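Local coordinates for protein SmhA (Serratia marcescens, PDB 7A27) that is the A component of the tripartite alpha-pore-forming toxin Smh, here in its soluble form, and probably acts with its partner proteins in building a membrane pore, at residues A[83-88]-A[120-125]; A[170-175]-A[261-266]; A[203-208]-A[274-279]. All blocks are in the same frame, centred on the assembly; numbering follows the deposited sequence.

Contact 1 (A[83-88]-A[120-125])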
loop_
_atom_site.group_PDB
_atom_site.type_symbol
_atom_site.label_atom_id
_atom_site.label_comp_id
_atom_site.label_asym_id
_atom_site.label_seq_id
_atom_site.Cartn_x
_atom_site.Cartn_y
_atom_site.Cartn_z
ATOM N N ALA A 83 -3.388 -0.448 -17.285
ATOM C CA ALA A 83 -3.749 0.970 -17.468
ATOM C C ALA A 83 -2.836 1.616 -18.522
ATOM O O ALA A 83 -3.372 2.272 -19.418
ATOM C CB ALA A 83 -3.710 1.695 -16.148
ATOM N N SER A 84 -1.514 1.468 -18.434
ATOM C CA SER A 84 -0.578 1.997 -19.464
ATOM C C SER A 84 -1.047 1.496 -20.827
ATOM O O SER A 84 -1.206 2.327 -21.757
ATOM C CB SER A 84 0.844 1.554 -19.257
ATOM O OG SER A 84 1.278 1.849 -17.948
ATOM N N ASN A 85 -1.230 0.169 -20.912
ATOM C CA ASN A 85 -1.656 -0.535 -22.143
ATOM C C ASN A 85 -2.891 0.178 -22.702
ATOM O O ASN A 85 -2.906 0.487 -23.904
ATOM C CB ASN A 85 -1.899 -2.028 -21.885
ATOM C CG ASN A 85 -0.636 -2.866 -21.795
ATOM O OD1 ASN A 85 0.463 -2.348 -21.634
ATOM N ND2 ASN A 85 -0.785 -4.176 -21.952
ATOM N N PHE A 86 -3.875 0.468 -21.853
ATOM C CA PHE A 86 -5.126 1.129 -22.282
ATOM C C PHE A 86 -4.791 2.524 -22.823
ATOM O O PHE A 86 -5.342 2.909 -23.866
ATOM C CB PHE A 86 -6.151 1.196 -21.152
ATOM C CG PHE A 86 -7.563 1.439 -21.628
ATOM C CD1 PHE A 86 -7.998 2.710 -21.939
ATOM C CD2 PHE A 86 -8.458 0.393 -21.781
ATOM C CE1 PHE A 86 -9.289 2.939 -22.392
ATOM C CE2 PHE A 86 -9.748 0.624 -22.234
ATOM C CZ PHE A 86 -10.160 1.902 -22.540
ATOM N N ALA A 87 -3.911 3.275 -22.159
ATOM C CA ALA A 87 -3.509 4.616 -22.630
ATOM C C ALA A 87 -2.961 4.499 -24.046
ATOM O O ALA A 87 -3.395 5.297 -24.921
ATOM C CB ALA A 87 -2.498 5.241 -21.711
ATOM N N ALA A 88 -2.067 3.529 -24.258
ATOM C CA ALA A 88 -1.422 3.278 -25.563
ATOM C C ALA A 88 -2.496 3.056 -26.631
ATOM O O ALA A 88 -2.365 3.609 -27.725
ATOM C CB ALA A 88 -0.482 2.110 -25.471
ATOM N N GLN A 120 -13.602 -4.038 -19.926
ATOM C CA GLN A 120 -14.400 -5.067 -19.216
ATOM C C GLN A 120 -13.460 -6.190 -18.741
ATOM O O GLN A 120 -13.726 -6.738 -17.654
ATOM C CB GLN A 120 -15.550 -5.580 -20.088
ATOM C CG GLN A 120 -16.660 -6.223 -19.263
ATOM C CD GLN A 120 -17.922 -6.542 -20.022
ATOM O OE1 GLN A 120 -17.925 -7.362 -20.929
ATOM N NE2 GLN A 120 -19.028 -5.936 -19.611
ATOM N N HIS A 121 -12.415 -6.522 -19.517
ATOM C CA HIS A 121 -11.401 -7.550 -19.151
ATOM C C HIS A 121 -10.558 -7.016 -17.977
ATOM O O HIS A 121 -10.357 -7.762 -16.999
ATOM C CB HIS A 121 -10.572 -8.028 -20.361
ATOM C CG HIS A 121 -11.218 -9.117 -21.161
ATOM N ND1 HIS A 121 -11.906 -8.844 -22.339
ATOM C CD2 HIS A 121 -11.311 -10.454 -20.967
ATOM C CE1 HIS A 121 -12.392 -9.953 -22.835
ATOM N NE2 HIS A 121 -12.049 -10.957 -22.007
ATOM N N TYR A 122 -10.135 -5.756 -18.040
ATOM C CA TYR A 122 -9.329 -5.114 -16.974
ATOM C C TYR A 122 -10.173 -5.021 -15.690
ATOM O O TYR A 122 -9.617 -5.133 -14.593
ATOM C CB TYR A 122 -8.741 -3.792 -17.485
ATOM C CG TYR A 122 -7.745 -3.928 -18.624
ATOM C CD1 TYR A 122 -7.114 -5.128 -18.921
ATOM C CD2 TYR A 122 -7.313 -2.806 -19.319
ATOM C CE1 TYR A 122 -6.141 -5.216 -19.907
ATOM C CE2 TYR A 122 -6.346 -2.880 -20.315
ATOM C CZ TYR A 122 -5.755 -4.089 -20.615
ATOM O OH TYR A 122 -4.835 -4.152 -21.631
ATOM N N GLN A 123 -11.489 -4.854 -15.806
ATOM C CA GLN A 123 -12.391 -4.847 -14.631
ATOM C C GLN A 123 -12.284 -6.209 -13.948
ATOM O O GLN A 123 -12.005 -6.252 -12.736
ATOM C CB GLN A 123 -13.829 -4.563 -15.063
ATOM C CG GLN A 123 -14.874 -4.831 -13.992
ATOM C CD GLN A 123 -16.260 -4.510 -14.494
ATOM O OE1 GLN A 123 -16.651 -4.856 -15.606
ATOM N NE2 GLN A 123 -17.023 -3.820 -13.670
ATOM N N ALA A 124 -12.489 -7.283 -14.717
ATOM C CA ALA A 124 -12.479 -8.683 -14.232
ATOM C C ALA A 124 -11.094 -9.036 -13.681
ATOM O O ALA A 124 -11.050 -9.803 -12.687
ATOM C CB ALA A 124 -12.904 -9.623 -15.329
ATOM N N ALA A 125 -10.022 -8.491 -14.265
ATOM C CA ALA A 125 -8.630 -8.715 -13.825
ATOM C C ALA A 125 -8.457 -8.115 -12.431
ATOM O O ALA A 125 -7.846 -8.766 -11.568
ATOM C CB ALA A 125 -7.659 -8.089 -14.792
#
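Tyr122 reaches from helix 104-155 to Phe86 and Asn85 of helix 48-96. Its CG stands anti to the carbonyl carbon (chi1 -65°), which sends the phenol across to residues 83-88 with the CE2 side of the ring next to Phe86. Tyr122 CE2 lies 4.2 Å from Phe86 CD2, near the plane of the phenylalanine ring at its edge; the two side chains meet obliquely, without stacking. The hydroxyl reaches farther, and Tyr122 OH rests 3.6 Å from Asn85 CB, a packing contact. The Asn85 amide lies crosswise to the phenol, its plane tilted 55° from that of the ring, and no hydrogen bond forms across the contact. The Phe86 ring also meets those of Trp305 and Trp342. Trp305 further packs edge-to-face with Tyr122, so that helix 301-321 adds to the same aromatic cluster. The side toward Phe86 is therefore buried, while Asn85 sits at the exposed margin. This is the packing of two antiparallel helices that follow each other in the chain, 48-96 and 104-155, as in the elongated helical bundle of ClyA-type toxins.

Contact 2 (A[170-175]-A[261-266])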
loop_
_atom_site.group_PDB
_atom_site.type_symbol
_atom_site.label_atom_id
_atom_site.label_comp_id
_atom_site.label_asym_id
_atom_site.label_seq_id
_atom_site.Cartn_x
_atom_site.Cartn_y
_atom_site.Cartn_z
ATOM N N ALA A 170 2.084 0.969 24.812
ATOM C CA ALA A 170 0.941 0.893 23.870
ATOM C C ALA A 170 0.690 2.283 23.293
ATOM O O ALA A 170 0.528 2.374 22.084
ATOM C CB ALA A 170 -0.287 0.338 24.556
ATOM N N GLU A 171 0.704 3.318 24.140
ATOM C CA GLU A 171 0.434 4.731 23.765
ATOM C C GLU A 171 1.535 5.231 22.834
ATOM O O GLU A 171 1.194 5.889 21.853
ATOM C CB GLU A 171 0.249 5.614 25.005
ATOM C CG GLU A 171 -1.151 5.480 25.592
ATOM C CD GLU A 171 -1.480 6.286 26.838
ATOM O OE1 GLU A 171 -0.534 6.527 27.674
ATOM O OE2 GLU A 171 -2.694 6.682 26.966
ATOM N N LEU A 172 2.799 4.926 23.117
ATOM C CA LEU A 172 3.950 5.358 22.279
ATOM C C LEU A 172 3.899 4.691 20.898
ATOM O O LEU A 172 4.118 5.408 19.916
ATOM C CB LEU A 172 5.256 5.059 23.022
ATOM C CG LEU A 172 5.553 6.028 24.164
ATOM C CD1 LEU A 172 6.641 5.502 25.096
ATOM C CD2 LEU A 172 5.941 7.395 23.596
ATOM N N ASN A 173 3.636 3.383 20.808
ATOM C CA ASN A 173 3.518 2.665 19.509
ATOM C C ASN A 173 2.414 3.336 18.671
ATOM O O ASN A 173 2.608 3.486 17.460
ATOM C CB ASN A 173 3.259 1.168 19.689
ATOM C CG ASN A 173 4.436 0.377 20.223
ATOM O OD1 ASN A 173 5.584 0.560 19.812
ATOM N ND2 ASN A 173 4.144 -0.555 21.111
ATOM N N GLU A 174 1.304 3.732 19.299
ATOM C CA GLU A 174 0.166 4.400 18.620
ATOM C C GLU A 174 0.624 5.766 18.083
ATOM O O GLU A 174 0.213 6.106 16.966
ATOM C CB GLU A 174 -1.049 4.505 19.543
ATOM C CG GLU A 174 -2.205 3.594 19.147
ATOM C CD GLU A 174 -3.552 3.882 19.825
ATOM O OE1 GLU A 174 -3.557 4.262 21.050
ATOM O OE2 GLU A 174 -4.621 3.731 19.134
ATOM N N ALA A 175 1.466 6.499 18.826
ATOM C CA ALA A 175 1.977 7.837 18.448
ATOM C C ALA A 175 2.952 7.711 17.276
ATOM O O ALA A 175 2.870 8.522 16.338
ATOM C CB ALA A 175 2.672 8.477 19.615
ATOM N N ALA A 261 12.390 3.413 24.026
ATOM C CA ALA A 261 13.580 2.679 24.509
ATOM C C ALA A 261 13.516 2.565 26.035
ATOM O O ALA A 261 13.623 1.446 26.554
ATOM C CB ALA A 261 14.832 3.379 24.052
ATOM N N VAL A 262 13.309 3.703 26.694
ATOM C CA VAL A 262 13.227 3.857 28.178
ATOM C C VAL A 262 12.095 2.976 28.724
ATOM O O VAL A 262 12.329 2.262 29.731
ATOM C CB VAL A 262 13.032 5.344 28.557
ATOM C CG1 VAL A 262 12.618 5.539 30.009
ATOM C CG2 VAL A 262 14.267 6.174 28.239
ATOM N N ALA A 263 10.930 3.009 28.073
ATOM C CA ALA A 263 9.698 2.319 28.519
ATOM C C ALA A 263 9.871 0.796 28.472
ATOM O O ALA A 263 9.314 0.143 29.390
ATOM C CB ALA A 263 8.512 2.768 27.702
ATOM N N TYR A 264 10.557 0.243 27.455
ATOM C CA TYR A 264 10.800 -1.222 27.341
ATOM C C TYR A 264 11.788 -1.635 28.447
ATOM O O TYR A 264 11.574 -2.680 29.085
ATOM C CB TYR A 264 11.262 -1.656 25.948
ATOM C CG TYR A 264 10.194 -1.802 24.888
ATOM C CD1 TYR A 264 9.232 -2.795 24.960
ATOM C CD2 TYR A 264 10.188 -1.002 23.754
ATOM C CE1 TYR A 264 8.273 -2.957 23.969
ATOM C CE2 TYR A 264 9.230 -1.150 22.759
ATOM C CZ TYR A 264 8.262 -2.131 22.857
ATOM O OH TYR A 264 7.321 -2.235 21.864
ATOM N N ARG A 265 12.817 -0.826 28.707
ATOM C CA ARG A 265 13.818 -1.106 29.769
ATOM C C ARG A 265 13.068 -1.273 31.099
ATOM O O ARG A 265 13.398 -2.200 31.862
ATOM C CB ARG A 265 14.888 -0.011 29.849
ATOM C CG ARG A 265 15.635 0.241 28.549
ATOM C CD ARG A 265 16.831 1.158 28.689
ATOM N NE ARG A 265 17.855 0.460 29.447
ATOM C CZ ARG A 265 18.651 -0.526 28.977
ATOM N NH1 ARG A 265 19.569 -1.079 29.761
ATOM N NH2 ARG A 265 18.538 -0.959 27.725
ATOM N N ALA A 266 12.062 -0.435 31.345
ATOM C CA ALA A 266 11.230 -0.434 32.572
ATOM C C ALA A 266 10.387 -1.714 32.682
ATOM O O ALA A 266 10.495 -2.414 33.695
ATOM C CB ALA A 266 10.345 0.788 32.589
#
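Ala263 comes first along residues 261-266 to meet the other helix, its methyl pointing at Leu172. The contact is a single apolar touch, with Ala263 CB 4.2 Å from Leu172 CD1. The short alanine leaves the leucine branch to do the reaching; Leu172 also packs on Lys259 and Asn256, one and two turns earlier on the same helix as Ala263. Ala263 also packs on Thr168 and Ile169, earlier on the facing helix 160-188. Tyr264 follows, with its CG anti to the carbonyl carbon (chi1 -80°). From there the ring reaches toward Asn173, and the hydroxyl arrives beside the amide, Tyr264 OH being 3.7 Å from Asn173 ND2 and 3.9 Å from Asn173 OD1. The side chains cross at about a right angle, with amide and ring planes 46° apart, and the meeting is packing without a hydrogen bond. The tyrosine also leans on Ser275 and Ser279 of helix 272-299, which places it where three helices converge. Helices 160-188 and 247-268 run in roughly opposite directions here, forming a sparse antiparallel helix pair, joined by a leucine-alanine touch and an asparagine-tyrosine meeting, beside the two-stranded sheet.

Contact 3 (A[203-208]-A[274-279])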
loop_
_atom_site.group_PDB
_atom_site.type_symbol
_atom_site.label_atom_id
_atom_site.label_comp_id
_atom_site.label_asym_id
_atom_site.label_seq_id
_atom_site.Cartn_x
_atom_site.Cartn_y
_atom_site.Cartn_z
ATOM N N ALA A 203 15.054 0.430 19.981
ATOM C CA ALA A 203 14.865 -0.032 21.370
ATOM C C ALA A 203 15.445 -1.431 21.547
ATOM O O ALA A 203 15.856 -2.048 20.550
ATOM C CB ALA A 203 13.395 -0.020 21.700
ATOM N N ALA A 204 15.451 -1.920 22.779
ATOM C CA ALA A 204 16.012 -3.233 23.143
ATOM C C ALA A 204 15.344 -3.741 24.416
ATOM O O ALA A 204 14.897 -2.900 25.218
ATOM C CB ALA A 204 17.489 -3.077 23.318
ATOM N N VAL A 205 15.289 -5.062 24.570
ATOM C CA VAL A 205 14.663 -5.755 25.730
ATOM C C VAL A 205 15.699 -6.668 26.370
ATOM O O VAL A 205 15.955 -7.743 25.847
ATOM C CB VAL A 205 13.422 -6.561 25.301
ATOM C CG1 VAL A 205 12.698 -7.189 26.500
ATOM C CG2 VAL A 205 12.452 -5.716 24.487
ATOM N N PRO A 206 16.353 -6.265 27.481
ATOM C CA PRO A 206 17.211 -7.183 28.237
ATOM C C PRO A 206 16.433 -8.446 28.649
ATOM O O PRO A 206 15.305 -8.293 29.068
ATOM C CB PRO A 206 17.604 -6.372 29.482
ATOM C CG PRO A 206 17.456 -4.916 29.052
ATOM C CD PRO A 206 16.338 -4.904 28.028
ATOM N N LEU A 207 17.039 -9.636 28.521
ATOM C CA LEU A 207 16.439 -10.958 28.852
ATOM C C LEU A 207 17.183 -11.562 30.064
ATOM O O LEU A 207 18.414 -11.588 30.021
ATOM C CB LEU A 207 16.528 -11.816 27.581
ATOM C CG LEU A 207 15.856 -11.232 26.323
ATOM C CD1 LEU A 207 16.041 -12.104 25.096
ATOM C CD2 LEU A 207 14.370 -11.004 26.530
ATOM N N GLY A 208 16.458 -11.869 31.151
ATOM C CA GLY A 208 16.974 -12.412 32.436
ATOM C C GLY A 208 18.180 -13.354 32.272
ATOM O O GLY A 208 18.139 -14.278 31.457
ATOM N N LEU A 274 6.883 -10.381 27.862
ATOM C CA LEU A 274 5.677 -9.603 27.466
ATOM C C LEU A 274 6.136 -8.414 26.621
ATOM O O LEU A 274 5.484 -8.148 25.599
ATOM C CB LEU A 274 4.911 -9.141 28.703
ATOM C CG LEU A 274 3.727 -8.210 28.443
ATOM C CD1 LEU A 274 2.621 -8.913 27.655
ATOM C CD2 LEU A 274 3.172 -7.684 29.766
ATOM N N SER A 275 7.217 -7.737 27.036
ATOM C CA SER A 275 7.846 -6.607 26.302
ATOM C C SER A 275 8.066 -7.027 24.839
ATOM O O SER A 275 7.699 -6.257 23.927
ATOM C CB SER A 275 9.138 -6.181 26.959
ATOM O OG SER A 275 8.936 -5.831 28.327
ATOM N N VAL A 276 8.620 -8.227 24.626
ATOM C CA VAL A 276 8.887 -8.789 23.268
ATOM C C VAL A 276 7.549 -8.927 22.530
ATOM O O VAL A 276 7.406 -8.335 21.458
ATOM C CB VAL A 276 9.641 -10.130 23.336
ATOM C CG1 VAL A 276 9.749 -10.775 21.961
ATOM C CG2 VAL A 276 11.021 -9.985 23.955
ATOM N N ALA A 277 6.596 -9.654 23.112
ATOM C CA ALA A 277 5.252 -9.897 22.541
ATOM C C ALA A 277 4.633 -8.574 22.061
ATOM O O ALA A 277 4.079 -8.562 20.944
ATOM C CB ALA A 277 4.382 -10.592 23.553
ATOM N N LYS A 278 4.759 -7.507 22.861
ATOM C CA LYS A 278 4.203 -6.164 22.559
ATOM C C LYS A 278 4.921 -5.555 21.356
ATOM O O LYS A 278 4.215 -4.985 20.495
ATOM C CB LYS A 278 4.350 -5.203 23.742
ATOM C CG LYS A 278 3.464 -5.440 24.949
ATOM C CD LYS A 278 3.372 -4.174 25.813
ATOM C CE LYS A 278 1.948 -3.822 26.187
ATOM N NZ LYS A 278 1.020 -3.743 25.033
ATOM N N SER A 279 6.257 -5.673 21.315
ATOM C CA SER A 279 7.127 -5.160 20.226
ATOM C C SER A 279 6.733 -5.776 18.874
ATOM O O SER A 279 6.742 -5.026 17.848
ATOM C CB SER A 279 8.567 -5.428 20.505
ATOM O OG SER A 279 9.313 -5.183 19.331
#
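Val205 and Ser275 mark the nearest backbone approach, their CA atoms 6.9 Å apart, where the end of strand 198-206 passes along the first turns of helix 272-299. The extended chain and the helix run in roughly opposite directions at this point, and no hydrogen bond joins them. The strand gives way to loop after Pro206, yet the backbone stays extended through Leu207, so that the contact continues past the last strand residue. Val205 carries most of it. Its CG1, anti to the backbone N (chi1 -175°), is directed at the helix, 3.7 Å from Ser275 CB, with Val205 CG2 somewhat farther from that same carbon at 4.2 Å. Serine therefore offers its methylene to the valine, while its hydroxyl is engaged within its own helix in a hydrogen bond from Ser275 OG to the carbonyl oxygen of Asn271. The next helix residue adds one methyl of its branched side chain: Val276 CG2 lies 4.1 Å from Val205 CG1, the two valines meeting at a slant. Leu207 closes on that same methyl, its CD2 4.3 Å from Val276 CG2, so that Val276 CG2 is met by both Val205 of the strand and Leu207 of the loop after it. Val205 is held to the sheet by backbone hydrogen bonding with Tyr231 of strand 230-237, whose Ile233 also packs on its side chain. Leu267 of helix 247-268 lies against Ser275, whereas Leu274 and Ala277 pack on helix 104-155 and Lys278 forms a salt bridge to Glu155; helix 272-299 thus joins the two-stranded sheet to the long bundle.

In the fold
Contacts 2 and 3 are buried neighbours, their centres about 11 Å apart, and they touch through Tyr264. Contact 1 lies on the opposite side of the chain's centre, with centres about 46 Å from contact 2 and 48 Å from contact 3, and is only partly buried. No helix or strand is shared by any two contacts, although consecutive helices 247-268 and 272-299 tie contact 2 to contact 3. Chemistry follows place: aromatic rings dominate contact 1; a leucine-alanine touch and a tyrosine-asparagine meeting make contact 2; branched aliphatic side chains and a serine methylene make the strand-to-helix packing of contact 3.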